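Local coordinates for uncharacterized protein (Archaeoglobus fulgidus, PDB 3LOT), which probably acts as a zinc-dependent 3-keto-5-aminohexanoate cleavage enzyme of the beta-keto acid cleavage family, at residues 172-177 against 198-203; 179-184 against 220-225. All coordinates share one frame; numbering follows the deposited sequence.

Interaction 1: 172-177 against 198-203; sequences ELECYD and RLQFIH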
ATOM      1  N   GLU D 172       7.660   8.115  24.986  1.00 15.14           N
ATOM      2  CA  GLU D 172       8.062   7.621  23.688  1.00 14.09           C
ATOM      3  C   GLU D 172       7.275   6.345  23.499  1.00 14.44           C
ATOM      4  O   GLU D 172       7.508   5.379  24.211  1.00 14.26           O
ATOM      5  CB  GLU D 172       9.545   7.327  23.651  1.00 15.27           C
ATOM      6  CG  GLU D 172       9.981   6.768  22.305  1.00 15.12           C
ATOM      7  CD  GLU D 172      11.461   6.582  22.183  1.00 19.51           C
ATOM      8  OE1 GLU D 172      11.945   5.542  22.635  1.00 23.56           O
ATOM      9  OE2 GLU D 172      12.117   7.426  21.558  1.00 23.26           O
ATOM     10  N   LEU D 173       6.393   6.337  22.497  1.00 13.74           N
ATOM     11  CA  LEU D 173       5.286   5.395  22.455  1.00 13.94           C
ATOM     12  C   LEU D 173       5.695   4.273  21.542  1.00 13.65           C
ATOM     13  O   LEU D 173       5.714   4.447  20.342  1.00 14.89           O
ATOM     14  CB  LEU D 173       4.040   6.095  21.933  1.00 13.72           C
ATOM     15  CG  LEU D 173       3.551   7.310  22.771  1.00 14.02           C
ATOM     16  CD1 LEU D 173       2.582   8.111  21.943  1.00 16.59           C
ATOM     17  CD2 LEU D 173       2.898   6.823  24.064  1.00 16.47           C
ATOM     18  N   GLU D 174       5.987   3.127  22.126  0.60 13.80           N
ATOM     19  CA  GLU D 174       6.592   2.038  21.384  0.60 13.37           C
ATOM     20  C   GLU D 174       5.446   1.275  20.753  0.60 12.68           C
ATOM     21  O   GLU D 174       4.489   0.905  21.461  0.60 11.56           O
ATOM     22  CB  GLU D 174       7.383   1.126  22.316  0.60 14.13           C
ATOM     23  CG  GLU D 174       8.238   1.856  23.365  0.60 15.87           C
ATOM     24  CD  GLU D 174       9.302   2.766  22.779  0.60 18.08           C
ATOM     25  OE1 GLU D 174       9.696   2.583  21.604  0.60 20.30           O
ATOM     26  OE2 GLU D 174       9.741   3.689  23.509  0.60 21.63           O
ATOM     27  N   CYS D 175       5.508   1.127  19.439  1.00 11.36           N
ATOM     28  CA  CYS D 175       4.530   0.374  18.694  1.00 13.02           C
ATOM     29  C   CYS D 175       5.154  -0.767  17.897  1.00 12.26           C
ATOM     30  O   CYS D 175       6.019  -0.539  17.069  1.00 12.84           O
ATOM     31  CB  CYS D 175       3.783   1.264  17.715  1.00 12.81           C
ATOM     32  SG  CYS D 175       2.864   2.628  18.548  1.00 16.03           S
ATOM     33  N   TYR D 176       4.660  -1.975  18.150  1.00 12.42           N
ATOM     34  CA  TYR D 176       5.190  -3.210  17.556  1.00 13.24           C
ATOM     35  C   TYR D 176       4.249  -3.834  16.521  1.00 13.92           C
ATOM     36  O   TYR D 176       4.515  -4.951  16.026  1.00 13.82           O
ATOM     37  CB  TYR D 176       5.449  -4.278  18.623  1.00 13.65           C
ATOM     38  CG  TYR D 176       6.462  -3.941  19.688  1.00 15.36           C
ATOM     39  CD1 TYR D 176       6.131  -3.089  20.730  1.00 15.44           C
ATOM     40  CD2 TYR D 176       7.715  -4.537  19.689  1.00 16.50           C
ATOM     41  CE1 TYR D 176       7.045  -2.796  21.754  1.00 19.15           C
ATOM     42  CE2 TYR D 176       8.642  -4.253  20.679  1.00 20.75           C
ATOM     43  CZ  TYR D 176       8.299  -3.386  21.719  1.00 19.97           C
ATOM     44  OH  TYR D 176       9.223  -3.088  22.689  1.00 22.78           O
ATOM     45  N   ASP D 177       3.127  -3.157  16.235  1.00 13.44           N
ATOM     46  CA  ASP D 177       2.131  -3.677  15.296  1.00 13.36           C
ATOM     47  C   ASP D 177       1.140  -2.546  14.940  1.00 12.77           C
ATOM     48  O   ASP D 177       1.075  -1.509  15.613  1.00 11.67           O
ATOM     49  CB  ASP D 177       1.354  -4.830  15.950  1.00 13.51           C
ATOM     50  CG  ASP D 177       0.984  -5.934  14.992  1.00 13.84           C
ATOM     51  OD1 ASP D 177       0.866  -5.735  13.748  1.00 15.79           O
ATOM     52  OD2 ASP D 177       0.782  -7.055  15.521  1.00 19.77           O
ATOM     53  N   ARG D 198       5.387  11.253  20.301  1.00 13.68           N
ATOM     54  CA  ARG D 198       6.617  10.635  19.838  1.00 14.53           C
ATOM     55  C   ARG D 198       6.399   9.147  19.747  1.00 13.22           C
ATOM     56  O   ARG D 198       6.222   8.501  20.762  1.00 12.67           O
ATOM     57  CB  ARG D 198       7.749  10.958  20.810  1.00 14.03           C
ATOM     58  CG  ARG D 198       9.109  10.354  20.435  1.00 17.09           C
ATOM     59  CD  ARG D 198       9.565  10.731  19.070  1.00 18.57           C
ATOM     60  NE  ARG D 198      10.966  10.343  18.877  1.00 18.86           N
ATOM     61  CZ  ARG D 198      11.690  10.607  17.785  1.00 17.72           C
ATOM     62  NH1 ARG D 198      11.177  11.286  16.793  1.00 14.41           N
ATOM     63  NH2 ARG D 198      12.956  10.194  17.691  1.00 17.85           N
ATOM     64  N   LEU D 199       6.466   8.598  18.533  1.00 13.67           N
ATOM     65  CA  LEU D 199       6.259   7.160  18.306  1.00 14.00           C
ATOM     66  C   LEU D 199       7.556   6.485  17.886  1.00 13.54           C
ATOM     67  O   LEU D 199       8.369   7.040  17.164  1.00 12.58           O
ATOM     68  CB  LEU D 199       5.220   6.873  17.173  1.00 13.70           C
ATOM     69  CG  LEU D 199       3.813   7.486  17.070  1.00 18.16           C
ATOM     70  CD1 LEU D 199       2.791   6.522  16.394  1.00 18.64           C
ATOM     71  CD2 LEU D 199       3.285   7.943  18.374  1.00 16.15           C
ATOM     72  N   GLN D 200       7.710   5.238  18.270  1.00 14.15           N
ATOM     73  CA  GLN D 200       8.774   4.444  17.758  1.00 14.63           C
ATOM     74  C   GLN D 200       8.211   3.136  17.209  1.00 14.88           C
ATOM     75  O   GLN D 200       7.444   2.433  17.870  1.00 16.42           O
ATOM     76  CB  GLN D 200       9.763   4.210  18.853  1.00 15.11           C
ATOM     77  CG  GLN D 200      10.970   3.375  18.463  1.00 17.44           C
ATOM     78  CD  GLN D 200      12.195   3.940  19.095  1.00 21.78           C
ATOM     79  OE1 GLN D 200      13.062   4.455  18.415  1.00 18.68           O
ATOM     80  NE2 GLN D 200      12.232   3.927  20.426  1.00 28.79           N
ATOM     81  N   PHE D 201       8.561   2.846  15.983  1.00 13.45           N
ATOM     82  CA  PHE D 201       8.050   1.687  15.300  1.00 13.25           C
ATOM     83  C   PHE D 201       9.117   0.608  15.455  1.00 13.08           C
ATOM     84  O   PHE D 201      10.278   0.874  15.130  1.00 14.25           O
ATOM     85  CB  PHE D 201       7.850   2.006  13.834  1.00 13.22           C
ATOM     86  CG  PHE D 201       6.886   3.145  13.556  1.00 14.72           C
ATOM     87  CD1 PHE D 201       5.771   3.354  14.323  1.00 13.61           C
ATOM     88  CD2 PHE D 201       7.071   3.951  12.436  1.00 15.04           C
ATOM     89  CE1 PHE D 201       4.871   4.362  13.993  1.00 14.05           C
ATOM     90  CE2 PHE D 201       6.170   4.964  12.132  1.00 14.45           C
ATOM     91  CZ  PHE D 201       5.087   5.170  12.920  1.00 13.75           C
ATOM     92  N   ILE D 202       8.754  -0.553  16.011  1.00 12.16           N
ATOM     93  CA  ILE D 202       9.715  -1.635  16.298  1.00 12.12           C
ATOM     94  C   ILE D 202       9.390  -2.864  15.445  1.00 11.93           C
ATOM     95  O   ILE D 202       8.300  -3.454  15.537  1.00 12.38           O
ATOM     96  CB  ILE D 202       9.751  -1.997  17.773  1.00 13.32           C
ATOM     97  CG1 ILE D 202      10.000  -0.700  18.619  1.00 14.99           C
ATOM     98  CG2 ILE D 202      10.852  -3.045  18.053  1.00 11.54           C
ATOM     99  CD1 ILE D 202      10.426  -0.934  20.087  1.00 17.47           C
ATOM    100  N   HIS D 203      10.343  -3.243  14.619  1.00 11.37           N
ATOM    101  CA  HIS D 203      10.125  -4.266  13.586  1.00 11.30           C
ATOM    102  C   HIS D 203      10.976  -5.478  13.851  1.00 12.13           C
ATOM    103  O   HIS D 203      12.185  -5.356  14.056  1.00 12.87           O
ATOM    104  CB  HIS D 203      10.434  -3.653  12.198  1.00 11.08           C
ATOM    105  CG  HIS D 203       9.387  -2.671  11.738  1.00 10.63           C
ATOM    106  ND1 HIS D 203       8.379  -3.009  10.854  1.00  8.12           N
ATOM    107  CD2 HIS D 203       9.172  -1.375  12.070  1.00 10.48           C
ATOM    108  CE1 HIS D 203       7.604  -1.960  10.648  1.00  9.99           C
ATOM    109  NE2 HIS D 203       8.050  -0.957  11.392  1.00 13.05           N
TER
HETATM  110  O   HOH W   1      14.276   6.665  19.879  1.00 28.65           O
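L173 and L199 are paired across parallel strands, their side chains crossing obliquely on one face of the sheet. L173 N donates to R198 O at 2.8 Å, and L173 O takes the amide of Q200. C175 repeats the pattern with Q200 O and I202 N. There, toward helix 178-189, L173 CD1 packs 3.6 Å from L199 CD2. The other face is polar. Q200 sends its chain out anti to the backbone N (chi1 -180°) and bends at chi2, which brings NE2 close to the E172 and E174 carboxylates. In one of two E174 conformers modelled, Q200 NE2 gives a nearly straight bond of 3.1 Å to the syn lone pair of OE1. E172 OE1 is 2.8 Å from the same NE2, but the angle is poor. A water lies within hydrogen-bonding distance of both E172 OE2 and Q200 OE1; S235 also holds that OE1, and R198 pairs with D256. At the strand end Y176 lays a ring face over I202 CB, 4.1 Å from the centroid. With the E172 side chain about 5 Å from that of zinc ligand H50, the chemistry implies an apolar face toward the helix and a polar face of carboxylates, an amide and an arginine near the metal.

Interaction 2: 179-184 against 220-225; sequences GQIYNT and KQTADR
This is a parallel helix-helix contact on the outer layer of the barrel, between helix 178-189 and helix 213-226, which follow adjacent strands of the sheet. The axes of the two short segments approach to 9.6 Å, with 21° between their directions, so these two turns run nearly parallel. The inner part of the contact is apolar. I181 directs CG2 at the other helix, where it rests 3.8 Å from A223 CA and 3.9 Å from T222 CG2. T222 OG1 stands beside the backbone N (chi1 -58°), which leaves CG2 anti to that N and facing the other helix, where it also meets Y182 CE2 at 4.0 Å, the two side chains crossing at about a right angle. The T222 hydroxyl turns back to F218 O in its own helix.

Farther out the contact becomes polar. R225, in one of its two modelled conformers, bends at chi3 (55°), and its NH2 donates a hydrogen bond to Y182 OH, 3.0 Å away, with the oxygen close to the guanidinium plane. A water touches the same hydroxyl and also accepts from R225 NH1, closing a small ring. Y182 packs on G210 of a second subunit, so this outer end lies at a subunit interface. Neighbouring helices aligned in this way, each packed over adjacent strands, are characteristic of the helical layer of a TIM barrel, the clan to which this family belongs.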
ATOM      1  N   GLY D 179      -2.134  -2.630  15.172  1.00 13.41           N
ATOM      2  CA  GLY D 179      -3.135  -2.473  16.234  1.00 13.96           C
ATOM      3  C   GLY D 179      -2.701  -1.532  17.339  1.00 13.63           C
ATOM      4  O   GLY D 179      -3.513  -0.904  18.009  1.00 13.59           O
ATOM      5  N   GLN D 180      -1.399  -1.492  17.574  1.00 13.55           N
ATOM      6  CA  GLN D 180      -0.810  -0.619  18.606  1.00 13.44           C
ATOM      7  C   GLN D 180      -0.754   0.859  18.189  1.00 12.49           C
ATOM      8  O   GLN D 180      -0.804   1.772  19.038  1.00 11.76           O
ATOM      9  CB  GLN D 180       0.594  -1.135  18.984  1.00 13.75           C
ATOM     10  CG  GLN D 180       0.542  -2.545  19.626  1.00 14.93           C
ATOM     11  CD  GLN D 180       1.824  -2.969  20.313  1.00 17.54           C
ATOM     12  OE1 GLN D 180       2.824  -2.244  20.340  1.00 14.53           O
ATOM     13  NE2 GLN D 180       1.805  -4.171  20.874  1.00 16.09           N
ATOM     14  N   ILE D 181      -0.693   1.110  16.886  1.00 12.45           N
ATOM     15  CA  ILE D 181      -0.895   2.481  16.398  1.00 12.09           C
ATOM     16  C   ILE D 181      -2.368   2.874  16.593  1.00 12.13           C
ATOM     17  O   ILE D 181      -2.691   3.976  17.023  1.00 11.91           O
ATOM     18  CB  ILE D 181      -0.474   2.640  14.947  1.00 13.61           C
ATOM     19  CG1 ILE D 181       0.991   2.128  14.766  1.00 15.88           C
ATOM     20  CG2 ILE D 181      -0.683   4.090  14.525  1.00  9.40           C
ATOM     21  CD1 ILE D 181       1.650   2.471  13.396  1.00 16.31           C
ATOM     22  N   TYR D 182      -3.260   1.944  16.303  1.00 12.67           N
ATOM     23  CA  TYR D 182      -4.677   2.109  16.594  1.00 11.97           C
ATOM     24  C   TYR D 182      -4.881   2.386  18.071  1.00 11.79           C
ATOM     25  O   TYR D 182      -5.648   3.295  18.407  1.00 10.82           O
ATOM     26  CB  TYR D 182      -5.512   0.919  16.133  1.00 12.16           C
ATOM     27  CG  TYR D 182      -6.031   1.053  14.689  1.00 11.34           C
ATOM     28  CD1 TYR D 182      -7.223   1.780  14.400  1.00 11.32           C
ATOM     29  CD2 TYR D 182      -5.338   0.522  13.647  1.00  9.16           C
ATOM     30  CE1 TYR D 182      -7.689   1.931  13.112  1.00 11.18           C
ATOM     31  CE2 TYR D 182      -5.778   0.674  12.352  1.00 12.34           C
ATOM     32  CZ  TYR D 182      -6.973   1.349  12.082  1.00 13.23           C
ATOM     33  OH  TYR D 182      -7.428   1.450  10.785  1.00 13.86           O
ATOM     34  N   ASN D 183      -4.214   1.593  18.929  1.00 11.94           N
ATOM     35  CA  ASN D 183      -4.282   1.845  20.374  1.00 12.33           C
ATOM     36  C   ASN D 183      -3.798   3.284  20.694  1.00 12.51           C
ATOM     37  O   ASN D 183      -4.428   4.004  21.501  1.00 11.96           O
ATOM     38  CB  ASN D 183      -3.468   0.842  21.201  1.00 11.32           C
ATOM     39  CG  ASN D 183      -3.979  -0.615  21.118  1.00 13.86           C
ATOM     40  OD1 ASN D 183      -5.036  -0.907  20.528  1.00 14.99           O
ATOM     41  ND2 ASN D 183      -3.177  -1.555  21.695  1.00 13.53           N
ATOM     42  N   THR D 184      -2.675   3.680  20.067  1.00 12.85           N
ATOM     43  CA  THR D 184      -2.119   5.017  20.251  1.00 13.09           C
ATOM     44  C   THR D 184      -3.101   6.145  19.875  1.00 13.84           C
ATOM     45  O   THR D 184      -3.281   7.112  20.653  1.00 12.33           O
ATOM     46  CB  THR D 184      -0.784   5.142  19.527  1.00 14.29           C
ATOM     47  OG1 THR D 184       0.112   4.142  20.051  1.00 14.63           O
ATOM     48  CG2 THR D 184      -0.214   6.564  19.660  1.00 10.16           C
ATOM     49  N   LYS D 220       3.878   3.649   9.231  1.00 12.77           N
ATOM     50  CA  LYS D 220       3.965   5.100   9.196  1.00 13.55           C
ATOM     51  C   LYS D 220       2.691   5.685   8.602  1.00 13.48           C
ATOM     52  O   LYS D 220       2.162   6.662   9.117  1.00 13.47           O
ATOM     53  CB  LYS D 220       5.234   5.562   8.432  1.00 14.52           C
ATOM     54  CG  LYS D 220       5.427   7.106   8.383  1.00 14.31           C
ATOM     55  CD  LYS D 220       4.889   7.737   7.152  1.00 14.89           C
ATOM     56  CE  LYS D 220       5.259   9.252   7.093  1.00 15.83           C
ATOM     57  NZ  LYS D 220       4.791   9.884   5.839  1.00 12.46           N
ATOM     58  N   GLN D 221       2.211   5.091   7.517  1.00 13.45           N
ATOM     59  CA  GLN D 221       0.955   5.539   6.870  1.00 13.51           C
ATOM     60  C   GLN D 221      -0.250   5.389   7.795  1.00 12.82           C
ATOM     61  O   GLN D 221      -1.168   6.217   7.774  1.00 13.32           O
ATOM     62  CB  GLN D 221       0.705   4.771   5.584  1.00 13.25           C
ATOM     63  CG  GLN D 221       1.676   5.086   4.488  1.00 13.30           C
ATOM     64  CD  GLN D 221       1.466   4.170   3.271  1.00 15.95           C
ATOM     65  OE1 GLN D 221       0.929   3.063   3.411  1.00 17.23           O
ATOM     66  NE2 GLN D 221       1.923   4.622   2.065  1.00 15.81           N
ATOM     67  N   THR D 222      -0.249   4.353   8.636  1.00 13.29           N
ATOM     68  CA  THR D 222      -1.332   4.204   9.619  1.00 13.06           C
ATOM     69  C   THR D 222      -1.304   5.356  10.626  1.00 13.38           C
ATOM     70  O   THR D 222      -2.341   5.933  10.958  1.00 14.77           O
ATOM     71  CB  THR D 222      -1.278   2.828  10.338  1.00 12.91           C
ATOM     72  OG1 THR D 222      -1.355   1.798   9.357  1.00  9.83           O
ATOM     73  CG2 THR D 222      -2.416   2.674  11.360  1.00 11.38           C
ATOM     74  N   ALA D 223      -0.117   5.684  11.121  1.00 13.86           N
ATOM     75  CA  ALA D 223       0.038   6.821  12.044  1.00 13.42           C
ATOM     76  C   ALA D 223      -0.396   8.152  11.388  1.00 13.70           C
ATOM     77  O   ALA D 223      -1.123   8.956  12.000  1.00 14.51           O
ATOM     78  CB  ALA D 223       1.497   6.905  12.563  1.00 12.19           C
ATOM     79  N   ASP D 224       0.028   8.385  10.152  1.00 13.47           N
ATOM     80  CA  ASP D 224      -0.409   9.585   9.422  1.00 13.30           C
ATOM     81  C   ASP D 224      -1.934   9.686   9.380  1.00 13.62           C
ATOM     82  O   ASP D 224      -2.517  10.759   9.667  1.00 13.23           O
ATOM     83  CB  ASP D 224       0.105   9.575   7.977  1.00 13.31           C
ATOM     84  CG  ASP D 224       1.588   9.872   7.833  1.00 14.26           C
ATOM     85  OD1 ASP D 224       2.256  10.289   8.809  1.00 12.86           O
ATOM     86  OD2 ASP D 224       2.101   9.704   6.677  1.00 14.83           O
ATOM     87  N   ARG D 225      -2.598   8.583   9.055  0.60 13.10           N
ATOM     88  CA  ARG D 225      -4.013   8.631   8.789  0.60 13.21           C
ATOM     89  C   ARG D 225      -4.863   8.644  10.060  0.60 13.80           C
ATOM     90  O   ARG D 225      -5.946   9.192  10.051  0.60 12.76           O
ATOM     91  CB  ARG D 225      -4.413   7.442   7.936  0.60 13.76           C
ATOM     92  CG  ARG D 225      -5.810   7.506   7.412  0.60 15.18           C
ATOM     93  CD  ARG D 225      -6.090   6.267   6.568  0.60 15.06           C
ATOM     94  NE  ARG D 225      -5.828   5.029   7.305  0.60 14.86           N
ATOM     95  CZ  ARG D 225      -6.719   4.430   8.128  0.60 11.62           C
ATOM     96  NH1 ARG D 225      -7.928   4.966   8.360  0.60  9.51           N
ATOM     97  NH2 ARG D 225      -6.390   3.310   8.737  0.60  4.81           N
TER
HETATM   98  O   HOH W   2      -9.636   3.393  10.572  1.00 25.93           O

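From the N terminus the chain runs through 172-177, 179-184, 198-203 and 220-225, so the two contacts cross rather than nest. Interaction 1 closes a loop of 20 residues that holds helix 178-189, completing a beta-alpha-beta unit. Interaction 2 closes a longer loop of 35 residues, starting from that same helix, passing through strand 197-203 and ending on the next helix. The strand layer and helix layer meet directly where C175 SG packs on T184 OG1 and F201 CE2 on K220 CA. Strands 170-175 and 197-203 and helices 178-189 and 213-226 are thereby tied together in two layers, once in the sheet by backbone bonds and once outside it by side-chain contacts.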